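PDB 4AWT: SYE1 from Shewanella oneidensis, which binds FMN and probably reduces activated carbon-carbon double bonds with NAD(P)H as electron source, as do other members of the old yellow enzyme family. Local coordinates for residues A126-D134 / P140-P148; G185-A196 / N241-Y252. The protein carries 1 engineered substitution. All blocks are in the same frame, centred on the assembly; numbering follows the deposited sequence. Where two conformers were deposited one is given.

Contact 1 (A126-D134 / P140-P148)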
loop_
_atom_site.group_PDB
_atom_site.type_symbol
_atom_site.label_atom_id
_atom_site.label_comp_id
_atom_site.label_asym_id
_atom_site.label_seq_id
_atom_site.Cartn_x
_atom_site.Cartn_y
_atom_site.Cartn_z
ATOM N N ALA A 126 -7.379 16.957 6.344
ATOM C CA ALA A 126 -6.976 16.813 4.933
ATOM C C ALA A 126 -7.955 17.589 4.068
ATOM O O ALA A 126 -9.167 17.321 4.111
ATOM C CB ALA A 126 -6.972 15.372 4.538
ATOM N N GLU A 127 -7.458 18.517 3.255
ATOM C CA GLU A 127 -8.329 19.374 2.484
ATOM C C GLU A 127 -8.737 18.728 1.181
ATOM O O GLU A 127 -7.938 18.112 0.500
ATOM C CB GLU A 127 -7.613 20.729 2.283
ATOM C CG GLU A 127 -7.399 21.515 3.562
ATOM C CD GLU A 127 -8.573 21.958 4.385
ATOM O OE1 GLU A 127 -9.726 21.882 3.885
ATOM O OE2 GLU A 127 -8.421 22.415 5.551
ATOM N N ASN A 128 -9.985 18.854 0.840
ATOM C CA ASN A 128 -10.517 18.356 -0.437
ATOM C C ASN A 128 -10.340 16.868 -0.586
ATOM O O ASN A 128 -9.940 16.371 -1.686
ATOM C CB ASN A 128 -9.930 19.131 -1.613
ATOM C CG ASN A 128 -10.236 20.601 -1.581
ATOM O OD1 ASN A 128 -11.411 20.970 -1.497
ATOM N ND2 ASN A 128 -9.147 21.393 -1.638
ATOM N N VAL A 129 -10.657 16.140 0.503
ATOM C CA VAL A 129 -10.549 14.690 0.535
ATOM C C VAL A 129 -11.837 14.104 1.027
ATOM O O VAL A 129 -12.414 14.568 2.002
ATOM C CB VAL A 129 -9.379 14.255 1.434
ATOM C CG1 VAL A 129 -9.251 12.740 1.499
ATOM C CG2 VAL A 129 -8.050 14.866 0.908
ATOM N N LYS A 130 -12.235 13.004 0.365
ATOM C CA LYS A 130 -13.395 12.219 0.790
ATOM C C LYS A 130 -12.937 10.752 1.003
ATOM O O LYS A 130 -12.032 10.256 0.336
ATOM C CB LYS A 130 -14.519 12.275 -0.214
ATOM C CG LYS A 130 -15.071 13.695 -0.379
ATOM C CD LYS A 130 -16.306 13.784 -1.264
ATOM C CE LYS A 130 -16.738 15.256 -1.411
ATOM N NZ LYS A 130 -17.866 15.374 -2.389
ATOM N N VAL A 131 -13.636 10.114 1.894
ATOM C CA VAL A 131 -13.618 8.668 2.069
ATOM C C VAL A 131 -15.035 8.150 1.825
ATOM O O VAL A 131 -15.890 8.886 1.354
ATOM C CB VAL A 131 -13.037 8.226 3.416
ATOM C CG1 VAL A 131 -11.590 8.709 3.532
ATOM C CG2 VAL A 131 -13.867 8.705 4.562
ATOM N N PHE A 132 -15.270 6.866 2.109
ATOM C CA PHE A 132 -16.624 6.372 2.000
ATOM C C PHE A 132 -16.915 5.509 3.239
ATOM O O PHE A 132 -16.028 4.893 3.830
ATOM C CB PHE A 132 -16.932 5.655 0.690
ATOM C CG PHE A 132 -16.044 4.456 0.361
ATOM C CD1 PHE A 132 -16.257 3.224 0.931
ATOM C CD2 PHE A 132 -15.000 4.601 -0.540
ATOM C CE1 PHE A 132 -15.453 2.129 0.606
ATOM C CE2 PHE A 132 -14.230 3.528 -0.867
ATOM C CZ PHE A 132 -14.435 2.288 -0.317
ATOM N N VAL A 133 -18.196 5.473 3.563
ATOM C CA VAL A 133 -18.724 4.792 4.731
ATOM C C VAL A 133 -19.852 3.909 4.304
ATOM O O VAL A 133 -20.406 4.015 3.215
ATOM C CB VAL A 133 -19.201 5.815 5.801
ATOM C CG1 VAL A 133 -18.082 6.732 6.256
ATOM C CG2 VAL A 133 -20.414 6.570 5.287
ATOM N N ASP A 134 -20.214 2.988 5.183
ATOM C CA ASP A 134 -21.441 2.169 5.041
ATOM C C ASP A 134 -22.619 2.967 5.522
ATOM O O ASP A 134 -22.631 3.369 6.706
ATOM C CB ASP A 134 -21.218 0.921 5.908
ATOM C CG ASP A 134 -22.298 -0.152 5.878
ATOM O OD1 ASP A 134 -23.367 0.159 5.354
ATOM O OD2 ASP A 134 -21.987 -1.318 6.299
ATOM N N PRO A 140 -21.091 2.281 -1.457
ATOM C CA PRO A 140 -20.359 3.169 -0.579
ATOM C C PRO A 140 -20.984 4.537 -0.561
ATOM O O PRO A 140 -21.353 5.099 -1.578
ATOM C CB PRO A 140 -18.999 3.246 -1.253
ATOM C CG PRO A 140 -18.963 2.323 -2.403
ATOM C CD PRO A 140 -20.301 1.704 -2.536
ATOM N N GLY A 141 -20.966 5.154 0.618
ATOM C CA GLY A 141 -21.457 6.518 0.798
ATOM C C GLY A 141 -20.232 7.442 0.938
ATOM O O GLY A 141 -19.539 7.334 1.948
ATOM N N PHE A 142 -19.983 8.330 -0.022
ATOM C CA PHE A 142 -18.820 9.208 0.027
ATOM C C PHE A 142 -19.084 10.370 0.997
ATOM O O PHE A 142 -20.168 10.986 0.990
ATOM C CB PHE A 142 -18.459 9.708 -1.399
ATOM C CG PHE A 142 -17.732 8.617 -2.164
ATOM C CD1 PHE A 142 -18.377 7.662 -2.905
ATOM C CD2 PHE A 142 -16.358 8.568 -2.087
ATOM C CE1 PHE A 142 -17.616 6.644 -3.501
ATOM C CE2 PHE A 142 -15.583 7.585 -2.653
ATOM C CZ PHE A 142 -16.253 6.605 -3.392
ATOM N N VAL A 143 -18.125 10.687 1.844
ATOM C CA VAL A 143 -18.240 11.661 2.884
ATOM C C VAL A 143 -16.932 12.428 3.022
ATOM O O VAL A 143 -15.881 11.897 2.741
ATOM C CB VAL A 143 -18.582 11.066 4.278
ATOM C CG1 VAL A 143 -19.956 10.429 4.289
ATOM C CG2 VAL A 143 -17.529 10.044 4.679
ATOM N N ASP A 144 -17.017 13.669 3.505
ATOM C CA ASP A 144 -15.854 14.449 3.842
ATOM C C ASP A 144 -15.129 13.839 5.026
ATOM O O ASP A 144 -15.762 13.307 5.968
ATOM C CB ASP A 144 -16.276 15.859 4.234
ATOM C CG ASP A 144 -16.732 16.674 3.053
ATOM O OD1 ASP A 144 -16.585 16.251 1.912
ATOM O OD2 ASP A 144 -17.204 17.804 3.298
ATOM N N VAL A 145 -13.815 13.891 5.051
ATOM C CA VAL A 145 -13.062 13.472 6.198
ATOM C C VAL A 145 -13.312 14.413 7.363
ATOM O O VAL A 145 -13.740 15.551 7.183
ATOM C CB VAL A 145 -11.559 13.404 5.862
ATOM C CG1 VAL A 145 -11.298 12.286 4.877
ATOM C CG2 VAL A 145 -11.014 14.731 5.344
ATOM N N ALA A 146 -12.974 13.932 8.555
ATOM C CA ALA A 146 -13.096 14.656 9.794
ATOM C C ALA A 146 -11.813 15.330 10.223
ATOM O O ALA A 146 -10.728 14.991 9.792
ATOM C CB ALA A 146 -13.619 13.764 10.886
ATOM N N VAL A 147 -11.906 16.309 11.133
ATOM C CA VAL A 147 -10.760 16.952 11.697
ATOM C C VAL A 147 -10.092 16.065 12.724
ATOM O O VAL A 147 -10.784 15.627 13.647
ATOM C CB VAL A 147 -11.144 18.316 12.359
ATOM C CG1 VAL A 147 -9.947 18.927 13.026
ATOM C CG2 VAL A 147 -11.724 19.312 11.361
ATOM N N PRO A 148 -8.805 15.782 12.613
ATOM C CA PRO A 148 -8.190 14.854 13.540
ATOM C C PRO A 148 -7.741 15.534 14.840
ATOM O O PRO A 148 -7.634 16.760 14.902
ATOM C CB PRO A 148 -6.964 14.375 12.771
ATOM C CG PRO A 148 -6.548 15.600 11.998
ATOM C CD PRO A 148 -7.871 16.221 11.569
HETATM O O HOH W 1 -8.752 14.873 7.869
HETATM O O HOH W 2 -14.140 16.983 0.804
#

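Contact 2 (G185-A196 / N241-Y252). With BOG (octyl beta-D-glucopyranoside), chain D.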
loop_
_atom_site.group_PDB
_atom_site.type_symbol
_atom_site.label_atom_id
_atom_site.label_comp_id
_atom_site.label_asym_id
_atom_site.label_seq_id
_atom_site.Cartn_x
_atom_site.Cartn_y
_atom_site.Cartn_z
ATOM N N GLY A 185 -0.849 9.954 1.596
ATOM C CA GLY A 185 -1.494 10.843 2.525
ATOM C C GLY A 185 -1.949 10.211 3.822
ATOM O O GLY A 185 -2.642 10.893 4.600
ATOM N N TYR A 186 -1.573 8.971 4.095
ATOM C CA TYR A 186 -2.025 8.261 5.296
ATOM C C TYR A 186 -1.141 8.601 6.484
ATOM O O TYR A 186 -0.399 9.560 6.470
ATOM C CB TYR A 186 -2.251 6.785 4.952
ATOM C CG TYR A 186 -3.337 6.652 3.905
ATOM C CD1 TYR A 186 -4.640 7.059 4.164
ATOM C CD2 TYR A 186 -3.057 6.116 2.658
ATOM C CE1 TYR A 186 -5.638 6.945 3.227
ATOM C CE2 TYR A 186 -4.045 5.989 1.713
ATOM C CZ TYR A 186 -5.336 6.401 1.967
ATOM O OH TYR A 186 -6.273 6.270 0.993
ATOM N N LEU A 187 -1.298 7.873 7.618
ATOM C CA LEU A 187 -0.782 8.375 8.884
ATOM C C LEU A 187 0.687 8.698 8.846
ATOM O O LEU A 187 1.108 9.789 9.255
ATOM C CB LEU A 187 -1.038 7.368 10.015
ATOM C CG LEU A 187 -0.562 7.874 11.375
ATOM C CD1 LEU A 187 -1.289 9.109 11.853
ATOM C CD2 LEU A 187 -0.676 6.743 12.397
ATOM N N ILE A 188 1.518 7.749 8.421
ATOM C CA ILE A 188 2.954 8.022 8.451
ATOM C C ILE A 188 3.291 9.197 7.541
ATOM O O ILE A 188 4.137 10.043 7.866
ATOM C CB ILE A 188 3.773 6.762 8.169
ATOM C CG1 ILE A 188 3.450 5.689 9.243
ATOM C CG2 ILE A 188 5.258 7.071 8.124
ATOM C CD1 ILE A 188 4.049 4.387 8.973
ATOM N N ASN A 189 2.625 9.258 6.383
ATOM C CA ASN A 189 2.829 10.357 5.463
ATOM C C ASN A 189 2.435 11.694 6.065
ATOM O O ASN A 189 3.027 12.729 5.696
ATOM C CB ASN A 189 2.094 9.994 4.176
ATOM C CG ASN A 189 2.424 10.743 2.914
ATOM O OD1 ASN A 189 1.965 10.303 1.847
ATOM N ND2 ASN A 189 3.224 11.785 2.978
ATOM N N GLN A 190 1.463 11.712 6.978
ATOM C CA GLN A 190 1.062 12.915 7.690
ATOM C C GLN A 190 2.155 13.415 8.661
ATOM O O GLN A 190 2.102 14.581 9.027
ATOM C CB GLN A 190 -0.236 12.664 8.461
ATOM C CG GLN A 190 -1.437 12.453 7.544
ATOM C CD GLN A 190 -2.536 11.620 8.123
ATOM O OE1 GLN A 190 -2.851 11.693 9.338
ATOM N NE2 GLN A 190 -3.161 10.796 7.322
ATOM N N PHE A 191 3.082 12.561 9.041
ATOM C CA PHE A 191 4.279 12.975 9.759
ATOM C C PHE A 191 5.405 13.410 8.823
ATOM O O PHE A 191 6.109 14.369 9.102
ATOM C CB PHE A 191 4.818 11.878 10.685
ATOM C CG PHE A 191 4.030 11.674 11.956
ATOM C CD1 PHE A 191 2.823 10.977 11.960
ATOM C CD2 PHE A 191 4.474 12.212 13.154
ATOM C CE1 PHE A 191 2.124 10.779 13.125
ATOM C CE2 PHE A 191 3.770 12.032 14.315
ATOM C CZ PHE A 191 2.605 11.311 14.301
ATOM N N ILE A 192 5.606 12.677 7.726
ATOM C CA ILE A 192 6.745 12.946 6.838
ATOM C C ILE A 192 6.657 14.312 6.205
ATOM O O ILE A 192 7.652 15.037 6.111
ATOM C CB ILE A 192 6.849 11.863 5.746
ATOM C CG1 ILE A 192 7.148 10.497 6.325
ATOM C CG2 ILE A 192 7.902 12.262 4.702
ATOM C CD1 ILE A 192 7.038 9.342 5.335
ATOM N N ASP A 193 5.493 14.649 5.659
ATOM C CA ASP A 193 5.349 15.816 4.794
ATOM C C ASP A 193 5.163 17.081 5.626
ATOM O O ASP A 193 4.286 17.191 6.472
ATOM C CB ASP A 193 4.215 15.625 3.828
ATOM C CG ASP A 193 4.475 14.654 2.672
ATOM O OD1 ASP A 193 5.608 14.146 2.606
ATOM O OD2 ASP A 193 3.528 14.458 1.886
ATOM N N SER A 194 6.015 18.076 5.335
ATOM C CA SER A 194 6.111 19.245 6.198
ATOM C C SER A 194 4.806 19.965 6.363
ATOM O O SER A 194 4.529 20.493 7.448
ATOM C CB SER A 194 7.174 20.181 5.663
ATOM O OG SER A 194 6.861 20.698 4.408
ATOM N N GLU A 195 3.959 20.077 5.314
ATOM C CA GLU A 195 2.795 20.914 5.432
ATOM C C GLU A 195 1.652 20.186 6.182
ATOM O O GLU A 195 0.626 20.815 6.477
ATOM C CB GLU A 195 2.353 21.421 4.076
ATOM C CG GLU A 195 3.462 22.164 3.363
ATOM C CD GLU A 195 4.316 23.114 4.226
ATOM O OE1 GLU A 195 3.603 24.082 4.566
ATOM O OE2 GLU A 195 5.547 22.964 4.543
ATOM N N ALA A 196 1.822 18.917 6.450
ATOM C CA ALA A 196 0.848 18.162 7.222
ATOM C C ALA A 196 1.221 18.007 8.693
ATOM O O ALA A 196 0.433 17.472 9.453
ATOM C CB ALA A 196 0.658 16.789 6.586
ATOM N N ASN A 241 -4.341 13.158 -1.435
ATOM C CA ASN A 241 -4.999 12.974 -0.156
ATOM C C ASN A 241 -4.581 13.964 0.911
ATOM O O ASN A 241 -4.931 13.810 2.075
ATOM C CB ASN A 241 -4.856 11.527 0.316
ATOM C CG ASN A 241 -5.659 10.617 -0.535
ATOM O OD1 ASN A 241 -6.635 11.039 -1.178
ATOM N ND2 ASN A 241 -5.246 9.363 -0.544
ATOM N N GLY A 242 -3.913 15.034 0.516
ATOM C CA GLY A 242 -3.757 16.184 1.353
ATOM C C GLY A 242 -2.430 16.410 1.998
ATOM O O GLY A 242 -2.326 17.388 2.759
ATOM N N THR A 243 -1.422 15.600 1.729
ATOM C CA THR A 243 -0.105 15.779 2.272
ATOM C C THR A 243 0.823 16.365 1.209
ATOM O O THR A 243 0.999 15.758 0.132
ATOM C CB THR A 243 0.479 14.469 2.822
ATOM O OG1 THR A 243 0.475 13.428 1.860
ATOM C CG2 THR A 243 -0.297 13.980 4.022
ATOM N N VAL A 244 1.424 17.506 1.574
ATOM C CA VAL A 244 2.378 18.223 0.743
ATOM C C VAL A 244 3.658 18.417 1.522
ATOM O O VAL A 244 3.566 18.860 2.691
ATOM C CB VAL A 244 1.797 19.623 0.357
ATOM C CG1 VAL A 244 2.781 20.395 -0.509
ATOM C CG2 VAL A 244 0.466 19.455 -0.366
ATOM N N ASP A 245 4.807 18.141 0.933
ATOM C CA ASP A 245 6.080 18.434 1.545
ATOM C C ASP A 245 6.733 19.612 0.809
ATOM O O ASP A 245 6.638 19.714 -0.408
ATOM C CB ASP A 245 7.022 17.262 1.495
ATOM C CG ASP A 245 8.286 17.494 2.236
ATOM O OD1 ASP A 245 8.192 17.852 3.462
ATOM O OD2 ASP A 245 9.360 17.384 1.655
ATOM N N ALA A 246 7.377 20.482 1.494
ATOM C CA ALA A 246 7.989 21.691 0.924
ATOM C C ALA A 246 9.241 21.376 0.122
ATOM O O ALA A 246 9.539 22.092 -0.853
ATOM C CB ALA A 246 8.325 22.707 1.986
ATOM N N ASP A 247 9.997 20.343 0.447
ATOM C CA ASP A 247 11.249 20.020 -0.218
ATOM C C ASP A 247 11.299 18.497 -0.411
ATOM O O ASP A 247 12.092 17.814 0.210
ATOM C CB ASP A 247 12.439 20.553 0.574
ATOM C CG ASP A 247 13.778 20.523 -0.113
ATOM O OD1 ASP A 247 13.854 19.944 -1.244
ATOM O OD2 ASP A 247 14.761 21.046 0.473
ATOM N N PRO A 248 10.450 18.006 -1.290
ATOM C CA PRO A 248 10.310 16.535 -1.334
ATOM C C PRO A 248 11.527 15.840 -1.855
ATOM O O PRO A 248 11.754 14.686 -1.458
ATOM C CB PRO A 248 9.051 16.340 -2.213
ATOM C CG PRO A 248 8.941 17.616 -2.976
ATOM C CD PRO A 248 9.461 18.674 -2.094
ATOM N N ILE A 249 12.343 16.445 -2.713
ATOM C CA ILE A 249 13.561 15.739 -3.113
ATOM C C ILE A 249 14.448 15.481 -1.933
ATOM O O ILE A 249 15.002 14.374 -1.796
ATOM C CB ILE A 249 14.283 16.479 -4.259
ATOM C CG1 ILE A 249 13.298 16.648 -5.420
ATOM C CG2 ILE A 249 15.529 15.749 -4.709
ATOM C CD1 ILE A 249 13.925 17.022 -6.731
ATOM N N LEU A 250 14.623 16.481 -1.049
ATOM C CA LEU A 250 15.449 16.280 0.132
ATOM C C LEU A 250 14.774 15.260 1.056
ATOM O O LEU A 250 15.395 14.327 1.524
ATOM C CB LEU A 250 15.689 17.615 0.833
ATOM C CG LEU A 250 16.473 17.517 2.119
ATOM C CD1 LEU A 250 17.858 16.929 1.979
ATOM C CD2 LEU A 250 16.543 18.904 2.738
ATOM N N THR A 251 13.494 15.503 1.346
ATOM C CA THR A 251 12.806 14.666 2.341
ATOM C C THR A 251 12.849 13.196 1.930
ATOM O O THR A 251 13.121 12.327 2.734
ATOM C CB THR A 251 11.372 15.107 2.496
ATOM O OG1 THR A 251 11.369 16.435 3.012
ATOM C CG2 THR A 251 10.557 14.190 3.405
ATOM N N TYR A 252 12.531 12.937 0.658
ATOM C CA TYR A 252 12.355 11.561 0.197
ATOM C C TYR A 252 13.653 10.897 -0.171
ATOM O O TYR A 252 13.765 9.671 -0.022
ATOM C CB TYR A 252 11.263 11.467 -0.878
ATOM C CG TYR A 252 9.914 11.606 -0.236
ATOM C CD1 TYR A 252 9.299 12.816 0.001
ATOM C CD2 TYR A 252 9.250 10.462 0.226
ATOM C CE1 TYR A 252 8.086 12.898 0.642
ATOM C CE2 TYR A 252 8.048 10.535 0.859
ATOM C CZ TYR A 252 7.449 11.765 1.075
ATOM O OH TYR A 252 6.228 11.768 1.714
HETATM C C1 BOG D . -9.375 5.550 -2.640
HETATM O O1 BOG D . -10.330 5.734 -3.649
HETATM C C2 BOG D . -9.243 4.116 -2.235
HETATM O O2 BOG D . -10.427 3.631 -1.638
HETATM C C3 BOG D . -8.119 3.894 -1.211
HETATM O O3 BOG D . -7.878 2.526 -1.037
HETATM C C4 BOG D . -6.831 4.492 -1.794
HETATM O O4 BOG D . -5.821 4.373 -0.851
HETATM C C5 BOG D . -7.016 5.939 -2.235
HETATM O O5 BOG D . -8.067 5.937 -3.181
HETATM C C6 BOG D . -5.763 6.510 -2.848
HETATM O O6 BOG D . -6.055 7.869 -3.120
HETATM C "C1'" BOG D . -10.909 7.017 -3.687
HETATM C "C2'" BOG D . -12.073 7.174 -4.662
HETATM C "C3'" BOG D . -11.812 6.610 -6.025
HETATM C "C4'" BOG D . -12.681 6.999 -7.216
HETATM C "C5'" BOG D . -13.314 5.718 -7.767
HETATM C "C6'" BOG D . -14.821 5.706 -7.504
HETATM C "C7'" BOG D . -15.438 4.400 -8.036
HETATM C "C8'" BOG D . -16.916 4.696 -8.260
HETATM O O HOH W 3 -3.754 13.452 4.460
HETATM O O HOH W 4 2.290 11.846 -0.257
HETATM O O HOH W 5 -2.210 19.046 5.797
#

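Contact 1 (A126-D134 / P140-P148)
Strands 130-133 and 141-144 run antiparallel as a two-stranded beta hairpin, an excursion from the TIM barrel of this flavoenzyme, with Val-131 facing Val-143 and Val-133 facing Gly-141 as hydrogen-bonded pairs. Val-131 N reaches Val-143 O at 3.0 Å, and the reverse bond, Val-143 N to Val-131 O, measures 2.9 Å. Beyond the paired strands the ladder fades to a weak bond from Val-145 N to Val-129 O. One face of the ribbon is aliphatic: Val-143 CG2 lies 3.7 Å from Val-133 CG1 and also touches Val-131. The other face is aromatic. Phe-132 sends CG between its own backbone N and carbonyl carbon (chi1 57°), which brings the ring beside the proline, Pro-140 CB 3.5 Å from Phe-132 CD1. The Phe-132 edge is turned toward the Phe-142 face in an offset edge-to-face pair, planes at 64°. Phe-132 also meets Tyr-68, Phe-350 and the bound octyl glucoside, so this face borders the ligand-occupied region near the flavin. The exposed Lys-130 and Asp-144 side chains lie side by side, their charges too distant for a salt bridge. Over the centre of the Phe-142 ring sits Phe-132 CB, 4.0 Å from the centroid, a CH-pi contact.

Contact 2 (G185-A196 / N241-Y252)
Asp-193, just past helix 187-192, packs against the loop 241-247 that leads into helix 248-261; both segments belong to the loops and helices that follow TIM-barrel strands 177-181 and 230-234. Asp-193 CB rests 3.5 Å from Val-244 O. With chi1 at -74°, CG stands beside the residue's own backbone N and comes near Asp-245 CB. There the carboxylate divides: OD2 lies against Thr-243, 3.2 Å from its CB, while OD1 accepts the hydroxyl proton of Tyr-252 at 2.6 Å, on its syn side and at the edge of the tyrosine ring. Ile-192 CG2 touches that same hydroxyl and Thr-251 CG2. Next along the chain, Ser-194 N donates to the anti lone pair of Asp-245 OD1, and Glu-195 N binds Val-244 O. Asp-245 OD2 takes Asp-247 N, closing an Asx turn, and Thr-251 OG1 from opposite faces of its plane. Thr-251 OG1 is also bonded to Arg-210, which joins Ser-194 in the ethyl hydrogen carbonate pocket. At the other end, Tyr-186 OH, bonded also to Tyr-68, shares a hydrogen bond with O4 of the octyl glucoside. Ser-194 OG, meanwhile, gives its proton to Glu-195 OE2 and accepts Ala-246 N at 3.0 Å.

In the fold
Contact 1 closes before contact 2 opens, so the two follow in series along one TIM-barrel chain. The hairpin of contact 1 lies between barrel strands 96-102 and 177-181; contact 2 then joins what follows strand 177-181 to what follows its barrel neighbour, strand 230-234. Their centres are 19 Å apart, yet they touch: Val-129 CG2 packs 3.5 Å from Asn-241 O, and Ala-126 CB lies against the same oxygen. Both also reach the octyl glucoside bound near FMN, through Phe-132 in one and Tyr-186 with Asn-241 in the other. A local hairpin and a long-range loop contact thus line one ligand-occupied region beside the cofactor.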